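Long-range contacts in Pre-mRNA-splicing factor SAD1 (Saccharomyces cerevisiae, PDB 4MSX), which promotes the assembly of newly made U4 snRNA into the U4/U6 snRNP and is required for pre-mRNA splicing: residues Leu288-Lys293 with Leu368-Gln373; Phe374-Phe379 with Ile475-Lys480. One frame throughout, in Å; residues are numbered along the deposited sequence. Where two conformers were deposited one is given.

Contact 1 (Leu288-Lys293 with Leu368-Gln373); sequences LNHSCK and LTRLPQ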
loop_
_atom_site.group_PDB
_atom_site.type_symbol
_atom_site.label_atom_id
_atom_site.label_comp_id
_atom_site.label_asym_id
_atom_site.label_seq_id
_atom_site.Cartn_x
_atom_site.Cartn_y
_atom_site.Cartn_z
ATOM N N LEU A 288 1.580 -2.599 15.186
ATOM C CA LEU A 288 0.294 -3.100 14.618
ATOM C C LEU A 288 -0.590 -3.676 15.696
ATOM O O LEU A 288 -1.783 -3.393 15.750
ATOM C CB LEU A 288 0.562 -4.199 13.552
ATOM C CG LEU A 288 1.257 -3.701 12.285
ATOM C CD1 LEU A 288 1.565 -4.914 11.358
ATOM C CD2 LEU A 288 0.312 -2.757 11.565
ATOM N N ASN A 289 -0.029 -4.490 16.579
ATOM C CA ASN A 289 -0.855 -4.970 17.698
ATOM C C ASN A 289 -1.473 -3.848 18.520
ATOM O O ASN A 289 -2.653 -3.901 18.867
ATOM C CB ASN A 289 -0.091 -5.990 18.565
ATOM C CG ASN A 289 -0.115 -7.387 17.946
ATOM O OD1 ASN A 289 -1.044 -8.142 18.177
ATOM N ND2 ASN A 289 0.864 -7.702 17.114
ATOM N N HIS A 290 -0.734 -2.783 18.786
ATOM C CA HIS A 290 -1.311 -1.745 19.589
ATOM C C HIS A 290 -2.307 -0.915 18.802
ATOM O O HIS A 290 -3.371 -0.532 19.302
ATOM C CB HIS A 290 -0.230 -0.769 20.135
ATOM C CG HIS A 290 -0.837 0.418 20.799
ATOM N ND1 HIS A 290 -1.447 0.341 22.033
ATOM C CD2 HIS A 290 -1.016 1.685 20.369
ATOM C CE1 HIS A 290 -1.945 1.524 22.348
ATOM N NE2 HIS A 290 -1.697 2.355 21.355
ATOM N N SER A 291 -1.978 -0.615 17.550
ATOM C CA SER A 291 -2.780 0.371 16.847
ATOM C C SER A 291 -3.987 -0.195 16.058
ATOM O O SER A 291 -4.941 0.538 15.794
ATOM C CB SER A 291 -1.898 1.134 15.857
ATOM O OG SER A 291 -0.909 1.863 16.566
ATOM N N CYS A 292 -3.893 -1.459 15.643
ATOM C CA CYS A 292 -4.828 -2.010 14.639
ATOM C C CYS A 292 -5.644 -3.192 15.146
ATOM O O CYS A 292 -6.626 -3.616 14.498
ATOM C CB CYS A 292 -4.027 -2.467 13.380
ATOM S SG CYS A 292 -3.281 -1.058 12.598
ATOM N N LYS A 293 -5.233 -3.779 16.256
ATOM C CA LYS A 293 -5.816 -5.057 16.638
ATOM C C LYS A 293 -6.979 -4.863 17.617
ATOM O O LYS A 293 -6.828 -4.293 18.697
ATOM C CB LYS A 293 -4.758 -6.000 17.197
ATOM C CG LYS A 293 -5.354 -7.339 17.682
ATOM C CD LYS A 293 -4.276 -8.368 18.014
ATOM C CE LYS A 293 -3.735 -9.056 16.746
ATOM N NZ LYS A 293 -2.621 -10.031 17.026
ATOM N N LEU A 368 -17.537 -5.307 21.357
ATOM C CA LEU A 368 -16.158 -4.921 21.003
ATOM C C LEU A 368 -15.440 -4.525 22.276
ATOM O O LEU A 368 -15.687 -3.452 22.795
ATOM C CB LEU A 368 -16.165 -3.768 19.986
ATOM C CG LEU A 368 -16.709 -4.266 18.647
ATOM C CD1 LEU A 368 -16.981 -3.120 17.688
ATOM C CD2 LEU A 368 -15.739 -5.298 18.044
ATOM N N THR A 369 -14.596 -5.390 22.827
ATOM C CA THR A 369 -13.956 -5.039 24.100
ATOM C C THR A 369 -12.586 -4.380 23.926
ATOM O O THR A 369 -12.018 -3.897 24.894
ATOM C CB THR A 369 -13.745 -6.248 24.973
ATOM O OG1 THR A 369 -13.055 -7.256 24.204
ATOM C CG2 THR A 369 -15.096 -6.793 25.468
ATOM N N ARG A 370 -12.007 -4.407 22.727
ATOM C CA ARG A 370 -10.871 -3.513 22.469
ATOM C C ARG A 370 -11.129 -2.778 21.182
ATOM O O ARG A 370 -11.292 -3.383 20.103
ATOM C CB ARG A 370 -9.528 -4.236 22.431
ATOM C CG ARG A 370 -8.312 -3.225 22.245
ATOM C CD ARG A 370 -6.970 -3.943 22.257
ATOM N NE ARG A 370 -5.907 -2.972 22.543
ATOM C CZ ARG A 370 -5.195 -2.321 21.637
ATOM N NH1 ARG A 370 -5.363 -2.574 20.330
ATOM N NH2 ARG A 370 -4.275 -1.432 22.050
ATOM N N LEU A 371 -11.208 -1.473 21.294
ATOM C CA LEU A 371 -11.453 -0.637 20.141
ATOM C C LEU A 371 -10.112 -0.011 19.773
ATOM O O LEU A 371 -9.559 0.754 20.539
ATOM C CB LEU A 371 -12.509 0.425 20.445
ATOM C CG LEU A 371 -13.951 -0.105 20.418
ATOM C CD1 LEU A 371 -14.917 0.929 20.934
ATOM C CD2 LEU A 371 -14.330 -0.510 19.015
ATOM N N PRO A 372 -9.554 -0.393 18.614
ATOM C CA PRO A 372 -8.212 0.069 18.241
ATOM C C PRO A 372 -8.210 1.490 17.724
ATOM O O PRO A 372 -9.256 1.980 17.330
ATOM C CB PRO A 372 -7.795 -0.915 17.095
ATOM C CG PRO A 372 -9.091 -1.366 16.481
ATOM C CD PRO A 372 -10.139 -1.347 17.641
ATOM N N GLN A 373 -7.036 2.134 17.677
ATOM C CA GLN A 373 -6.927 3.427 17.024
ATOM C C GLN A 373 -7.416 3.311 15.547
ATOM O O GLN A 373 -8.042 4.239 15.016
ATOM C CB GLN A 373 -5.448 3.899 17.006
ATOM C CG GLN A 373 -5.298 5.241 16.375
ATOM C CD GLN A 373 -5.837 6.353 17.321
ATOM O OE1 GLN A 373 -6.212 6.080 18.486
ATOM N NE2 GLN A 373 -5.910 7.586 16.818
HETATM O O HOH W 1 -5.049 1.615 19.616
#
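Arg370 swings CG opposite its main-chain nitrogen (chi1 -176°) and keeps the chain straight as far as NE, which carries its guanidinium from the end of strand 365-370 to the last turn of helix 282-292, a case of an arginine binding carbonyls at a helix C-terminus within the ubiquitin-specific protease (USP) fold. A classic beta bulge sets Thr369 and Arg370 together opposite Lys295 of strand 294-299. NH1 and NH2 of Arg370 approach His290 O end-on, each at 3.0 Å. The NH2 bond lies on a lone pair in the carbonyl plane, whereas NH1 sits well above that plane. NH1 also donates to Lys293 O at 2.8 Å, and both acceptors lie within 3° of the guanidinium plane, which fixes the rotation of the group. The His290 imidazole crosses the arginine chain at about a right angle, its ring turned 64° from the guanidinium. Were Arg370 cut back to an alanine, His290 O would probably keep its water but lose both guanidinium donors, and Lys293 O would lose this donor. Farther along the chain, Pro372 packs its CB against Ser291 O at 3.5 Å, while Lys293 NZ folds back to Asn289 OD1 at 2.7 Å and its side chain makes a cation-pi contact with Trp321. One water bridges the segments, donating to His290 O and accepting from Gln373 N, 2.8 Å from that nitrogen.

Contact 2 (Phe374-Phe379 with Ile475-Lys480); sequences FLIFHF and IQVWEK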
loop_
_atom_site.group_PDB
_atom_site.type_symbol
_atom_site.label_atom_id
_atom_site.label_comp_id
_atom_site.label_asym_id
_atom_site.label_seq_id
_atom_site.Cartn_x
_atom_site.Cartn_y
_atom_site.Cartn_z
ATOM N N PHE A 374 -7.080 2.207 14.870
ATOM C CA PHE A 374 -7.549 2.004 13.471
ATOM C C PHE A 374 -8.421 0.765 13.434
ATOM O O PHE A 374 -7.924 -0.337 13.673
ATOM C CB PHE A 374 -6.344 1.825 12.502
ATOM C CG PHE A 374 -5.483 3.021 12.444
ATOM C CD1 PHE A 374 -5.826 4.086 11.647
ATOM C CD2 PHE A 374 -4.367 3.127 13.296
ATOM C CE1 PHE A 374 -5.005 5.237 11.598
ATOM C CE2 PHE A 374 -3.558 4.289 13.304
ATOM C CZ PHE A 374 -3.886 5.346 12.465
ATOM N N LEU A 375 -9.706 0.966 13.161
ATOM C CA LEU A 375 -10.713 -0.106 13.117
ATOM C C LEU A 375 -10.996 -0.351 11.647
ATOM O O LEU A 375 -11.413 0.564 10.917
ATOM C CB LEU A 375 -11.978 0.395 13.866
ATOM C CG LEU A 375 -13.170 -0.562 14.009
ATOM C CD1 LEU A 375 -12.722 -1.898 14.631
ATOM C CD2 LEU A 375 -14.271 0.124 14.871
ATOM N N ILE A 376 -10.711 -1.578 11.204
ATOM C CA ILE A 376 -10.817 -1.933 9.791
ATOM C C ILE A 376 -12.006 -2.866 9.607
ATOM O O ILE A 376 -12.061 -3.946 10.236
ATOM C CB ILE A 376 -9.524 -2.663 9.341
ATOM C CG1 ILE A 376 -8.305 -1.823 9.700
ATOM C CG2 ILE A 376 -9.604 -2.964 7.795
ATOM C CD1 ILE A 376 -6.917 -2.549 9.408
ATOM N N PHE A 377 -12.945 -2.454 8.763
ATOM C CA PHE A 377 -14.129 -3.274 8.504
ATOM C C PHE A 377 -13.987 -3.917 7.146
ATOM O O PHE A 377 -13.465 -3.309 6.214
ATOM C CB PHE A 377 -15.380 -2.409 8.382
ATOM C CG PHE A 377 -15.762 -1.695 9.668
ATOM C CD1 PHE A 377 -15.654 -2.341 10.891
ATOM C CD2 PHE A 377 -16.249 -0.400 9.623
ATOM C CE1 PHE A 377 -16.041 -1.700 12.087
ATOM C CE2 PHE A 377 -16.624 0.273 10.827
ATOM C CZ PHE A 377 -16.500 -0.371 12.036
ATOM N N HIS A 378 -14.563 -5.091 7.032
ATOM C CA HIS A 378 -14.704 -5.763 5.724
ATOM C C HIS A 378 -16.208 -6.040 5.528
ATOM O O HIS A 378 -16.853 -6.584 6.431
ATOM C CB HIS A 378 -13.963 -7.090 5.796
ATOM C CG HIS A 378 -14.422 -8.124 4.796
ATOM N ND1 HIS A 378 -14.802 -9.396 5.176
ATOM C CD2 HIS A 378 -14.492 -8.092 3.440
ATOM C CE1 HIS A 378 -15.119 -10.099 4.093
ATOM N NE2 HIS A 378 -14.894 -9.349 3.028
ATOM N N PHE A 379 -16.745 -5.694 4.366
ATOM C CA PHE A 379 -18.180 -5.983 4.064
ATOM C C PHE A 379 -18.219 -7.264 3.289
ATOM O O PHE A 379 -17.581 -7.371 2.246
ATOM C CB PHE A 379 -18.790 -4.823 3.313
ATOM C CG PHE A 379 -18.738 -3.554 4.135
ATOM C CD1 PHE A 379 -19.717 -3.295 5.107
ATOM C CD2 PHE A 379 -17.660 -2.696 4.036
ATOM C CE1 PHE A 379 -19.622 -2.140 5.925
ATOM C CE2 PHE A 379 -17.542 -1.557 4.852
ATOM C CZ PHE A 379 -18.527 -1.278 5.787
ATOM N N ILE A 475 -13.627 -2.682 1.928
ATOM C CA ILE A 475 -12.878 -2.506 3.155
ATOM C C ILE A 475 -12.822 -1.030 3.525
ATOM O O ILE A 475 -12.664 -0.177 2.657
ATOM C CB ILE A 475 -11.372 -2.973 2.958
ATOM C CG1 ILE A 475 -11.260 -4.474 3.150
ATOM C CG2 ILE A 475 -10.438 -2.245 3.946
ATOM C CD1 ILE A 475 -9.918 -4.991 2.616
ATOM N N GLN A 476 -12.916 -0.734 4.807
ATOM C CA GLN A 476 -12.777 0.657 5.258
ATOM C C GLN A 476 -11.854 0.722 6.423
ATOM O O GLN A 476 -11.813 -0.197 7.233
ATOM C CB GLN A 476 -14.143 1.262 5.768
ATOM C CG GLN A 476 -15.109 1.448 4.599
ATOM C CD GLN A 476 -16.458 1.979 5.059
ATOM O OE1 GLN A 476 -16.842 1.818 6.246
ATOM N NE2 GLN A 476 -17.155 2.653 4.147
ATOM N N VAL A 477 -11.197 1.874 6.560
ATOM C CA VAL A 477 -10.334 2.075 7.728
ATOM C C VAL A 477 -10.905 3.304 8.437
ATOM O O VAL A 477 -11.076 4.332 7.804
ATOM C CB VAL A 477 -8.866 2.385 7.359
ATOM C CG1 VAL A 477 -8.034 2.718 8.625
ATOM C CG2 VAL A 477 -8.208 1.171 6.614
ATOM N N TRP A 478 -11.243 3.131 9.706
ATOM C CA TRP A 478 -11.801 4.223 10.549
ATOM C C TRP A 478 -10.789 4.551 11.626
ATOM O O TRP A 478 -10.146 3.632 12.180
ATOM C CB TRP A 478 -13.105 3.753 11.208
ATOM C CG TRP A 478 -14.222 3.593 10.227
ATOM C CD1 TRP A 478 -14.405 2.531 9.365
ATOM C CD2 TRP A 478 -15.289 4.518 9.953
ATOM N NE1 TRP A 478 -15.523 2.747 8.597
ATOM C CE2 TRP A 478 -16.101 3.937 8.963
ATOM C CE3 TRP A 478 -15.680 5.765 10.510
ATOM C CZ2 TRP A 478 -17.261 4.573 8.457
ATOM C CZ3 TRP A 478 -16.826 6.384 10.015
ATOM C CH2 TRP A 478 -17.594 5.789 8.998
ATOM N N GLU A 479 -10.650 5.845 11.962
ATOM C CA GLU A 479 -9.644 6.239 12.921
ATOM C C GLU A 479 -10.334 6.882 14.155
ATOM O O GLU A 479 -11.239 7.717 14.010
ATOM C CB GLU A 479 -8.685 7.287 12.334
ATOM C CG GLU A 479 -7.629 7.710 13.351
ATOM C CD GLU A 479 -6.502 8.588 12.759
ATOM O OE1 GLU A 479 -6.720 9.243 11.696
ATOM O OE2 GLU A 479 -5.403 8.609 13.375
ATOM N N LYS A 480 -9.919 6.440 15.319
ATOM C CA LYS A 480 -10.595 6.810 16.571
ATOM C C LYS A 480 -10.276 8.280 16.860
ATOM O O LYS A 480 -9.154 8.737 16.618
ATOM C CB LYS A 480 -10.141 5.887 17.713
ATOM C CG LYS A 480 -10.622 6.284 19.128
ATOM C CD LYS A 480 -10.796 5.045 20.005
ATOM C CE LYS A 480 -9.519 4.516 20.539
ATOM N NZ LYS A 480 -9.749 3.250 21.305
#
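Over one face of the Trp478 indole lies CE2 of Phe377, 3.5 Å from CD1 of Trp478, with the planes inclined by 53° in an oblique aromatic pair. At the indole's edge, near its plane, come Leu375 O and Gln476 OE1. The latter accepts from Trp478 NE1 at 2.9 Å, the donor standing above the amide's carbonyl plane and not on a lone pair. The Gln476 amide is held at its other end by Asn416, through NE2. Its OE1 also lies at the edge of the Phe379 ring, 3.6 Å from CZ, with amide and ring nearly perpendicular (87°). Phe377 has CG anti to its carbonyl carbon (chi1 -65°), which brings its ring across toward Trp478 on the same sheet face. Helix 347-350 covers the sheet face bearing Phe377, Gln476 and Trp478 through Ile347.

The opposite sheet face holds Phe374, Ile376, Ile475 and Val477. Phe374 runs alongside Glu479, its CZ 3.7 Å from OE2, while Glu479 OE1 forms a salt bridge with Lys414. Phe374 CD1 meets Val477 CG1 at 4.0 Å, and Phe274 of helix 266-280 covers Ile376. Between the faces, Leu375 and Trp478 exchange two backbone bonds, as do Phe377 and Gln476; Phe374, Ile376 and His378 occupy the non-hydrogen-bonded positions. Such regular antiparallel pairing, with a helix packed on each face, joins two central strands of the USP-fold sheet.

Contacts 1 and 2 lie about 11 Å apart, centre to centre, in the USP domain, and come in series: both segments of contact 1 precede those of contact 2 along the chain. Their common element is the chain 368-379, where strand 365-370 of the three-stranded sheet passes through a short loop into strand 374-379 of the larger mixed sheet. Across the junction Ser291 O lies 2.9 Å from Phe374 N and Leu371 O 2.6 Å from Lys480 NZ, both probable hydrogen bonds. The end of helix 282-292 thus meets the start of the central strand pair, linking helical part and sheets in this catalytically inactive deubiquitinase relative, away from the zinc site.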